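Local coordinates for protein superoxide dismutase [Mn/Fe] (Aeropyrum pernix, PDB 3AK2) that catalyses the dismutation of superoxide to oxygen and hydrogen peroxide, working as a cambialistic enzyme with either manganese or iron, here manganese, at residues L103-L117 and L133-L145. Numbering follows the deposited sequence.
Sequences LIEKQFGGFEKFKAL and LAFDPLTEELRIL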
ATOM      1  N   LEU A 103     -12.853 -27.416  12.740  1.00 15.23           N
ATOM      2  CA  LEU A 103     -13.129 -26.011  12.451  1.00 15.33           C
ATOM      3  C   LEU A 103     -13.406 -25.774  10.969  1.00 15.35           C
ATOM      4  O   LEU A 103     -14.260 -24.963  10.616  1.00 14.84           O
ATOM      5  CB  LEU A 103     -12.003 -25.106  12.959  1.00 15.49           C
ATOM      6  CG  LEU A 103     -11.874 -24.941  14.477  1.00 15.91           C
ATOM      7  CD1 LEU A 103     -10.806 -23.911  14.808  1.00 16.27           C
ATOM      8  CD2 LEU A 103     -13.201 -24.547  15.120  1.00 16.82           C
ATOM      9  N   ILE A 104     -12.705 -26.497  10.102  1.00 15.57           N
ATOM     10  CA  ILE A 104     -12.956 -26.399   8.666  1.00 16.25           C
ATOM     11  C   ILE A 104     -14.393 -26.822   8.327  1.00 16.93           C
ATOM     12  O   ILE A 104     -15.055 -26.187   7.501  1.00 16.81           O
ATOM     13  CB  ILE A 104     -11.909 -27.186   7.848  1.00 16.19           C
ATOM     14  CG1 ILE A 104     -10.598 -26.397   7.779  1.00 16.18           C
ATOM     15  CG2 ILE A 104     -12.405 -27.466   6.439  1.00 15.99           C
ATOM     16  CD1 ILE A 104      -9.440 -27.170   7.171  1.00 16.83           C
ATOM     17  N   GLU A 105     -14.872 -27.874   8.989  1.00 17.91           N
ATOM     18  CA  GLU A 105     -16.245 -28.348   8.815  1.00 19.26           C
ATOM     19  C   GLU A 105     -17.268 -27.315   9.292  1.00 19.56           C
ATOM     20  O   GLU A 105     -18.232 -27.016   8.585  1.00 20.33           O
ATOM     21  CB  GLU A 105     -16.446 -29.682   9.551  1.00 19.61           C
ATOM     22  CG  GLU A 105     -17.843 -30.303   9.404  1.00 21.52           C
ATOM     23  CD  GLU A 105     -18.209 -30.651   7.965  1.00 23.95           C
ATOM     24  OE1 GLU A 105     -19.401 -30.521   7.610  1.00 25.70           O
ATOM     25  OE2 GLU A 105     -17.316 -31.058   7.190  1.00 25.49           O
ATOM     26  N   LYS A 106     -17.036 -26.764  10.480  1.00 19.79           N
ATOM     27  CA  LYS A 106     -17.985 -25.848  11.116  1.00 20.07           C
ATOM     28  C   LYS A 106     -18.054 -24.478  10.453  1.00 19.90           C
ATOM     29  O   LYS A 106     -19.110 -23.838  10.438  1.00 20.35           O
ATOM     30  CB  LYS A 106     -17.643 -25.683  12.594  1.00 20.24           C
ATOM     31  CG  LYS A 106     -17.924 -26.915  13.423  1.00 20.88           C
ATOM     32  CD  LYS A 106     -17.346 -26.770  14.809  1.00 21.82           C
ATOM     33  CE  LYS A 106     -17.776 -27.926  15.687  1.00 22.38           C
ATOM     34  NZ  LYS A 106     -17.032 -27.916  16.972  1.00 21.73           N
ATOM     35  N   GLN A 107     -16.934 -24.031   9.902  1.00 19.45           N
ATOM     36  CA  GLN A 107     -16.843 -22.670   9.384  1.00 18.80           C
ATOM     37  C   GLN A 107     -16.940 -22.566   7.876  1.00 18.39           C
ATOM     38  O   GLN A 107     -17.588 -21.653   7.358  1.00 18.43           O
ATOM     39  CB  GLN A 107     -15.549 -22.027   9.843  1.00 18.75           C
ATOM     40  CG  GLN A 107     -15.420 -21.960  11.337  1.00 18.74           C
ATOM     41  CD  GLN A 107     -14.190 -21.214  11.736  1.00 18.27           C
ATOM     42  OE1 GLN A 107     -13.328 -21.745  12.433  1.00 16.74           O
ATOM     43  NE2 GLN A 107     -14.079 -19.972  11.270  1.00 19.76           N
ATOM     44  N   PHE A 108     -16.283 -23.484   7.175  1.00 17.51           N
ATOM     45  CA  PHE A 108     -16.212 -23.411   5.720  1.00 17.15           C
ATOM     46  C   PHE A 108     -17.131 -24.415   5.037  1.00 17.16           C
ATOM     47  O   PHE A 108     -17.257 -24.408   3.816  1.00 17.09           O
ATOM     48  CB  PHE A 108     -14.764 -23.560   5.235  1.00 16.83           C
ATOM     49  CG  PHE A 108     -13.819 -22.560   5.844  1.00 16.44           C
ATOM     50  CD1 PHE A 108     -13.853 -21.223   5.459  1.00 17.36           C
ATOM     51  CD2 PHE A 108     -12.900 -22.953   6.810  1.00 16.80           C
ATOM     52  CE1 PHE A 108     -12.985 -20.292   6.026  1.00 17.69           C
ATOM     53  CE2 PHE A 108     -12.026 -22.029   7.383  1.00 16.99           C
ATOM     54  CZ  PHE A 108     -12.071 -20.695   6.990  1.00 16.91           C
ATOM     55  N   GLY A 109     -17.781 -25.263   5.832  1.00 17.20           N
ATOM     56  CA  GLY A 109     -18.675 -26.286   5.300  1.00 17.37           C
ATOM     57  C   GLY A 109     -17.929 -27.477   4.723  1.00 17.35           C
ATOM     58  O   GLY A 109     -18.408 -28.128   3.794  1.00 18.05           O
ATOM     59  N   GLY A 110     -16.750 -27.758   5.270  1.00 16.99           N
ATOM     60  CA  GLY A 110     -15.986 -28.938   4.875  1.00 16.77           C
ATOM     61  C   GLY A 110     -14.710 -28.637   4.115  1.00 16.54           C
ATOM     62  O   GLY A 110     -14.479 -27.500   3.683  1.00 16.23           O
ATOM     63  N   PHE A 111     -13.884 -29.665   3.943  1.00 16.37           N
ATOM     64  CA  PHE A 111     -12.555 -29.489   3.363  1.00 16.50           C
ATOM     65  C   PHE A 111     -12.550 -28.988   1.921  1.00 16.54           C
ATOM     66  O   PHE A 111     -11.748 -28.121   1.576  1.00 16.51           O
ATOM     67  CB  PHE A 111     -11.703 -30.756   3.486  1.00 16.60           C
ATOM     68  CG  PHE A 111     -10.315 -30.581   2.947  1.00 17.22           C
ATOM     69  CD1 PHE A 111      -9.381 -29.831   3.651  1.00 17.19           C
ATOM     70  CD2 PHE A 111      -9.951 -31.121   1.718  1.00 17.75           C
ATOM     71  CE1 PHE A 111      -8.101 -29.641   3.156  1.00 18.18           C
ATOM     72  CE2 PHE A 111      -8.670 -30.935   1.212  1.00 18.43           C
ATOM     73  CZ  PHE A 111      -7.744 -30.193   1.934  1.00 18.08           C
ATOM     74  N   GLU A 112     -13.427 -29.522   1.078  1.00 16.31           N
ATOM     75  CA  GLU A 112     -13.446 -29.104  -0.324  1.00 16.44           C
ATOM     76  C   GLU A 112     -13.843 -27.634  -0.498  1.00 16.16           C
ATOM     77  O   GLU A 112     -13.250 -26.924  -1.312  1.00 16.09           O
ATOM     78  CB  GLU A 112     -14.319 -30.028  -1.183  1.00 16.78           C
ATOM     79  CG  GLU A 112     -13.794 -31.465  -1.301  1.00 18.65           C
ATOM     80  CD  GLU A 112     -12.373 -31.564  -1.855  1.00 20.57           C
ATOM     81  OE1 GLU A 112     -12.017 -30.802  -2.782  1.00 21.89           O
ATOM     82  OE2 GLU A 112     -11.609 -32.423  -1.364  1.00 22.57           O
ATOM     83  N   LYS A 113     -14.828 -27.180   0.273  1.00 15.99           N
ATOM     84  CA  LYS A 113     -15.223 -25.770   0.252  1.00 15.78           C
ATOM     85  C   LYS A 113     -14.086 -24.870   0.748  1.00 15.30           C
ATOM     86  O   LYS A 113     -13.806 -23.830   0.142  1.00 15.04           O
ATOM     87  CB  LYS A 113     -16.501 -25.537   1.062  1.00 15.95           C
ATOM     88  CG  LYS A 113     -17.781 -25.999   0.366  1.00 16.92           C
ATOM     89  CD  LYS A 113     -19.020 -25.664   1.195  1.00 18.70           C
ATOM     90  CE  LYS A 113     -20.301 -26.165   0.531  1.00 20.37           C
ATOM     91  NZ  LYS A 113     -20.539 -25.513  -0.787  1.00 21.84           N
ATOM     92  N   PHE A 114     -13.429 -25.282   1.833  1.00 14.67           N
ATOM     93  CA  PHE A 114     -12.255 -24.570   2.348  1.00 14.50           C
ATOM     94  C   PHE A 114     -11.135 -24.510   1.310  1.00 14.46           C
ATOM     95  O   PHE A 114     -10.558 -23.448   1.068  1.00 13.91           O
ATOM     96  CB  PHE A 114     -11.732 -25.224   3.633  1.00 14.52           C
ATOM     97  CG  PHE A 114     -10.270 -24.956   3.896  1.00 14.49           C
ATOM     98  CD1 PHE A 114      -9.860 -23.757   4.475  1.00 14.75           C
ATOM     99  CD2 PHE A 114      -9.303 -25.890   3.534  1.00 14.64           C
ATOM    100  CE1 PHE A 114      -8.511 -23.499   4.696  1.00 15.29           C
ATOM    101  CE2 PHE A 114      -7.954 -25.638   3.748  1.00 14.40           C
ATOM    102  CZ  PHE A 114      -7.558 -24.441   4.335  1.00 14.88           C
ATOM    103  N   LYS A 115     -10.820 -25.658   0.713  1.00 14.20           N
ATOM    104  CA  LYS A 115      -9.726 -25.758  -0.243  1.00 14.00           C
ATOM    105  C   LYS A 115      -9.963 -24.837  -1.438  1.00 13.88           C
ATOM    106  O   LYS A 115      -9.051 -24.135  -1.882  1.00 14.02           O
ATOM    107  CB  LYS A 115      -9.552 -27.208  -0.705  1.00 14.35           C
ATOM    108  CG  LYS A 115      -8.427 -27.402  -1.699  1.00 15.30           C
ATOM    109  CD  LYS A 115      -8.232 -28.866  -2.045  1.00 17.37           C
ATOM    110  CE  LYS A 115      -7.196 -29.028  -3.136  1.00 18.87           C
ATOM    111  NZ  LYS A 115      -6.986 -30.459  -3.488  1.00 20.84           N
ATOM    112  N   ALA A 116     -11.192 -24.830  -1.944  1.00 13.62           N
ATOM    113  CA  ALA A 116     -11.543 -23.974  -3.068  1.00 13.46           C
ATOM    114  C   ALA A 116     -11.370 -22.494  -2.720  1.00 13.17           C
ATOM    115  O   ALA A 116     -10.868 -21.719  -3.532  1.00 13.10           O
ATOM    116  CB  ALA A 116     -12.970 -24.258  -3.529  1.00 13.68           C
ATOM    117  N   LEU A 117     -11.775 -22.107  -1.514  1.00 12.75           N
ATOM    118  CA  LEU A 117     -11.680 -20.708  -1.102  1.00 12.36           C
ATOM    119  C   LEU A 117     -10.233 -20.290  -0.866  1.00 12.46           C
ATOM    120  O   LEU A 117      -9.804 -19.230  -1.327  1.00 12.27           O
ATOM    121  CB  LEU A 117     -12.530 -20.443   0.145  1.00 12.59           C
ATOM    122  CG  LEU A 117     -12.544 -19.003   0.677  1.00 12.11           C
ATOM    123  CD1 LEU A 117     -13.022 -18.019  -0.383  1.00 13.35           C
ATOM    124  CD2 LEU A 117     -13.401 -18.892   1.924  1.00 12.94           C
ATOM    125  N   LEU A 133      -4.262 -18.842   6.124  1.00  9.53           N
ATOM    126  CA  LEU A 133      -5.269 -19.337   7.048  1.00  9.64           C
ATOM    127  C   LEU A 133      -4.812 -18.959   8.449  1.00  9.29           C
ATOM    128  O   LEU A 133      -3.724 -19.353   8.883  1.00  9.44           O
ATOM    129  CB  LEU A 133      -5.423 -20.859   6.931  1.00 10.02           C
ATOM    130  CG  LEU A 133      -6.375 -21.530   7.930  1.00 10.49           C
ATOM    131  CD1 LEU A 133      -7.809 -21.098   7.690  1.00 11.02           C
ATOM    132  CD2 LEU A 133      -6.258 -23.046   7.850  1.00 11.25           C
ATOM    133  N   ALA A 134      -5.650 -18.203   9.151  1.00  9.78           N
ATOM    134  CA  ALA A 134      -5.293 -17.675  10.454  1.00  9.92           C
ATOM    135  C   ALA A 134      -6.311 -18.047  11.516  1.00 10.40           C
ATOM    136  O   ALA A 134      -7.475 -18.314  11.211  1.00 10.64           O
ATOM    137  CB  ALA A 134      -5.130 -16.154  10.388  1.00 10.06           C
ATOM    138  N   PHE A 135      -5.843 -18.065  12.758  1.00 10.96           N
ATOM    139  CA  PHE A 135      -6.694 -18.198  13.927  1.00 10.96           C
ATOM    140  C   PHE A 135      -6.990 -16.811  14.489  1.00 10.95           C
ATOM    141  O   PHE A 135      -6.075 -16.043  14.787  1.00 10.95           O
ATOM    142  CB  PHE A 135      -6.006 -19.064  14.984  1.00 11.54           C
ATOM    143  CG  PHE A 135      -6.853 -19.346  16.195  1.00 11.78           C
ATOM    144  CD1 PHE A 135      -7.767 -20.392  16.185  1.00 12.61           C
ATOM    145  CD2 PHE A 135      -6.722 -18.580  17.351  1.00 12.41           C
ATOM    146  CE1 PHE A 135      -8.542 -20.672  17.308  1.00 13.58           C
ATOM    147  CE2 PHE A 135      -7.495 -18.854  18.474  1.00 14.15           C
ATOM    148  CZ  PHE A 135      -8.401 -19.904  18.449  1.00 13.25           C
ATOM    149  N   ASP A 136      -8.273 -16.498  14.625  1.00 11.05           N
ATOM    150  CA  ASP A 136      -8.722 -15.214  15.152  1.00 11.77           C
ATOM    151  C   ASP A 136      -8.881 -15.279  16.673  1.00 12.32           C
ATOM    152  O   ASP A 136      -9.770 -15.971  17.162  1.00 12.53           O
ATOM    153  CB  ASP A 136     -10.045 -14.829  14.478  1.00 11.63           C
ATOM    154  CG  ASP A 136     -10.667 -13.571  15.056  1.00 11.62           C
ATOM    155  OD1 ASP A 136     -11.847 -13.317  14.733  1.00 13.28           O
ATOM    156  OD2 ASP A 136      -9.998 -12.845  15.818  1.00 12.57           O
ATOM    157  N   PRO A 137      -8.041 -14.544  17.429  1.00 12.58           N
ATOM    158  CA  PRO A 137      -8.140 -14.590  18.893  1.00 12.96           C
ATOM    159  C   PRO A 137      -9.454 -14.024  19.438  1.00 13.46           C
ATOM    160  O   PRO A 137      -9.846 -14.376  20.547  1.00 14.08           O
ATOM    161  CB  PRO A 137      -6.963 -13.724  19.355  1.00 12.81           C
ATOM    162  CG  PRO A 137      -6.691 -12.807  18.206  1.00 13.49           C
ATOM    163  CD  PRO A 137      -6.967 -13.635  16.984  1.00 12.57           C
ATOM    164  N   LEU A 138     -10.122 -13.161  18.674  1.00 13.63           N
ATOM    165  CA  LEU A 138     -11.356 -12.525  19.143  1.00 14.13           C
ATOM    166  C   LEU A 138     -12.561 -13.464  19.134  1.00 14.55           C
ATOM    167  O   LEU A 138     -13.483 -13.302  19.939  1.00 15.40           O
ATOM    168  CB  LEU A 138     -11.670 -11.263  18.327  1.00 13.94           C
ATOM    169  CG  LEU A 138     -10.628 -10.137  18.300  1.00 14.61           C
ATOM    170  CD1 LEU A 138     -11.183  -8.967  17.514  1.00 14.82           C
ATOM    171  CD2 LEU A 138     -10.212  -9.679  19.693  1.00 15.43           C
ATOM    172  N   THR A 139     -12.551 -14.432  18.221  1.00 14.45           N
ATOM    173  CA  THR A 139     -13.666 -15.365  18.052  1.00 14.62           C
ATOM    174  C   THR A 139     -13.260 -16.827  18.232  1.00 14.87           C
ATOM    175  O   THR A 139     -14.121 -17.709  18.253  1.00 14.84           O
ATOM    176  CB  THR A 139     -14.309 -15.235  16.653  1.00 14.55           C
ATOM    177  OG1 THR A 139     -13.320 -15.488  15.645  1.00 14.52           O
ATOM    178  CG2 THR A 139     -14.920 -13.852  16.445  1.00 14.69           C
ATOM    179  N   GLU A 140     -11.957 -17.075  18.351  1.00 15.10           N
ATOM    180  CA  GLU A 140     -11.402 -18.433  18.410  1.00 15.82           C
ATOM    181  C   GLU A 140     -11.862 -19.297  17.225  1.00 15.71           C
ATOM    182  O   GLU A 140     -12.190 -20.482  17.368  1.00 16.33           O
ATOM    183  CB  GLU A 140     -11.663 -19.084  19.780  1.00 16.15           C
ATOM    184  CG  GLU A 140     -11.011 -18.296  20.921  1.00 18.44           C
ATOM    185  CD  GLU A 140     -10.980 -19.042  22.240  1.00 21.34           C
ATOM    186  OE1 GLU A 140      -9.867 -19.340  22.723  1.00 23.22           O
ATOM    187  OE2 GLU A 140     -12.062 -19.325  22.794  1.00 23.24           O
ATOM    188  N   GLU A 141     -11.862 -18.668  16.049  1.00 15.19           N
ATOM    189  CA  GLU A 141     -12.278 -19.277  14.792  1.00 14.99           C
ATOM    190  C   GLU A 141     -11.219 -19.052  13.723  1.00 13.93           C
ATOM    191  O   GLU A 141     -10.359 -18.175  13.857  1.00 13.68           O
ATOM    192  CB  GLU A 141     -13.573 -18.637  14.287  1.00 15.33           C
ATOM    193  CG  GLU A 141     -14.803 -18.900  15.116  1.00 17.00           C
ATOM    194  CD  GLU A 141     -16.077 -18.551  14.374  1.00 18.13           C
ATOM    195  OE1 GLU A 141     -16.045 -17.684  13.467  1.00 16.27           O
ATOM    196  OE2 GLU A 141     -17.122 -19.149  14.701  1.00 20.12           O
ATOM    197  N   LEU A 142     -11.306 -19.828  12.648  1.00 12.79           N
ATOM    198  CA  LEU A 142     -10.450 -19.648  11.483  1.00 12.38           C
ATOM    199  C   LEU A 142     -10.932 -18.509  10.595  1.00 11.78           C
ATOM    200  O   LEU A 142     -12.133 -18.236  10.500  1.00 12.25           O
ATOM    201  CB  LEU A 142     -10.384 -20.938  10.661  1.00 12.10           C
ATOM    202  CG  LEU A 142      -9.848 -22.180  11.375  1.00 12.26           C
ATOM    203  CD1 LEU A 142      -9.952 -23.397  10.478  1.00 13.21           C
ATOM    204  CD2 LEU A 142      -8.412 -21.982  11.828  1.00 13.23           C
ATOM    205  N   ARG A 143      -9.972 -17.842   9.959  1.00 11.29           N
ATOM    206  CA  ARG A 143     -10.244 -16.815   8.961  1.00 11.02           C
ATOM    207  C   ARG A 143      -9.245 -16.991   7.826  1.00 11.05           C
ATOM    208  O   ARG A 143      -8.094 -17.356   8.060  1.00 11.06           O
ATOM    209  CB  ARG A 143     -10.071 -15.415   9.563  1.00 10.90           C
ATOM    210  CG  ARG A 143     -11.017 -15.044  10.711  1.00 11.23           C
ATOM    211  CD  ARG A 143     -12.424 -14.766  10.201  1.00 11.98           C
ATOM    212  NE  ARG A 143     -13.346 -14.351  11.258  1.00 13.59           N
ATOM    213  CZ  ARG A 143     -14.171 -15.170  11.905  1.00 14.06           C
ATOM    214  NH1 ARG A 143     -14.979 -14.689  12.839  1.00 14.59           N
ATOM    215  NH2 ARG A 143     -14.195 -16.466  11.624  1.00 15.74           N
ATOM    216  N   ILE A 144      -9.682 -16.735   6.598  1.00 10.77           N
ATOM    217  CA  ILE A 144      -8.772 -16.710   5.453  1.00 10.90           C
ATOM    218  C   ILE A 144      -8.594 -15.269   4.996  1.00 10.35           C
ATOM    219  O   ILE A 144      -9.558 -14.497   4.953  1.00 10.51           O
ATOM    220  CB  ILE A 144      -9.269 -17.604   4.278  1.00 11.02           C
ATOM    221  CG1 ILE A 144      -9.340 -19.071   4.717  1.00 11.75           C
ATOM    222  CG2 ILE A 144      -8.363 -17.460   3.039  1.00 11.07           C
ATOM    223  CD1 ILE A 144     -10.038 -19.997   3.726  1.00 12.30           C
ATOM    224  N   LEU A 145      -7.355 -14.905   4.674  1.00 10.14           N
ATOM    225  CA  LEU A 145      -7.080 -13.600   4.067  1.00  9.79           C
ATOM    226  C   LEU A 145      -5.876 -13.665   3.131  1.00  9.66           C
ATOM    227  O   LEU A 145      -5.167 -14.678   3.076  1.00  9.53           O
ATOM    228  CB  LEU A 145      -6.890 -12.507   5.135  1.00 10.68           C
ATOM    229  CG  LEU A 145      -5.593 -12.470   5.955  1.00 10.59           C
ATOM    230  CD1 LEU A 145      -5.377 -11.084   6.544  1.00 12.82           C
ATOM    231  CD2 LEU A 145      -5.548 -13.533   7.048  1.00 12.20           C
TER
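Phe108 reaches across to strand 141-145 and lays its CE1 3.7 Å from Ile144 CD1, while CE2 sits 3.8 Å from Leu142 CB. Phe114 CD1 lies over one face of this ring and Gln107 CB over the opposite one, each offset toward the rim. Ile144 CD1 also touches Leu117 CD2 and Phe114 CD1; Phe114 runs on to Leu133, its CE1 3.9 Å from Leu133 CD1. At the other end Leu142 CD1 packs 3.6 Å from Leu103 CB. This is the C-terminal alpha/beta domain of the iron/manganese superoxide dismutases: two consecutive helices, turning at Gly109-Gly110, lie against the antiparallel hairpin of the three-stranded sheet, with helix 103-108 crossing strand 141-145 at -67°. The Gln107 amide binds both backbone polar groups of Leu142, on the strand outermost in this chain's sheet. Extended beyond CG (chi2 -175°), it takes Leu142 N on OE1 at 2.8 Å, nearly straight at 172°, and gives NE2 to Leu142 O at 2.7 Å, more bent. A leucine in its place would probably leave Leu142 N without this acceptor and Leu142 O with one donor fewer. The donor remaining to Leu142 O would be Arg143 NH2, which approaches from above the carbonyl plane; both terminal nitrogens of Arg143 also grip Glu141 OE1 end-on, the NH2 bond being 2.9 Å. The Glu141 carboxylate stacks on the Gln107 amide, and Lys5 N of the second subunit binds OE1 as well.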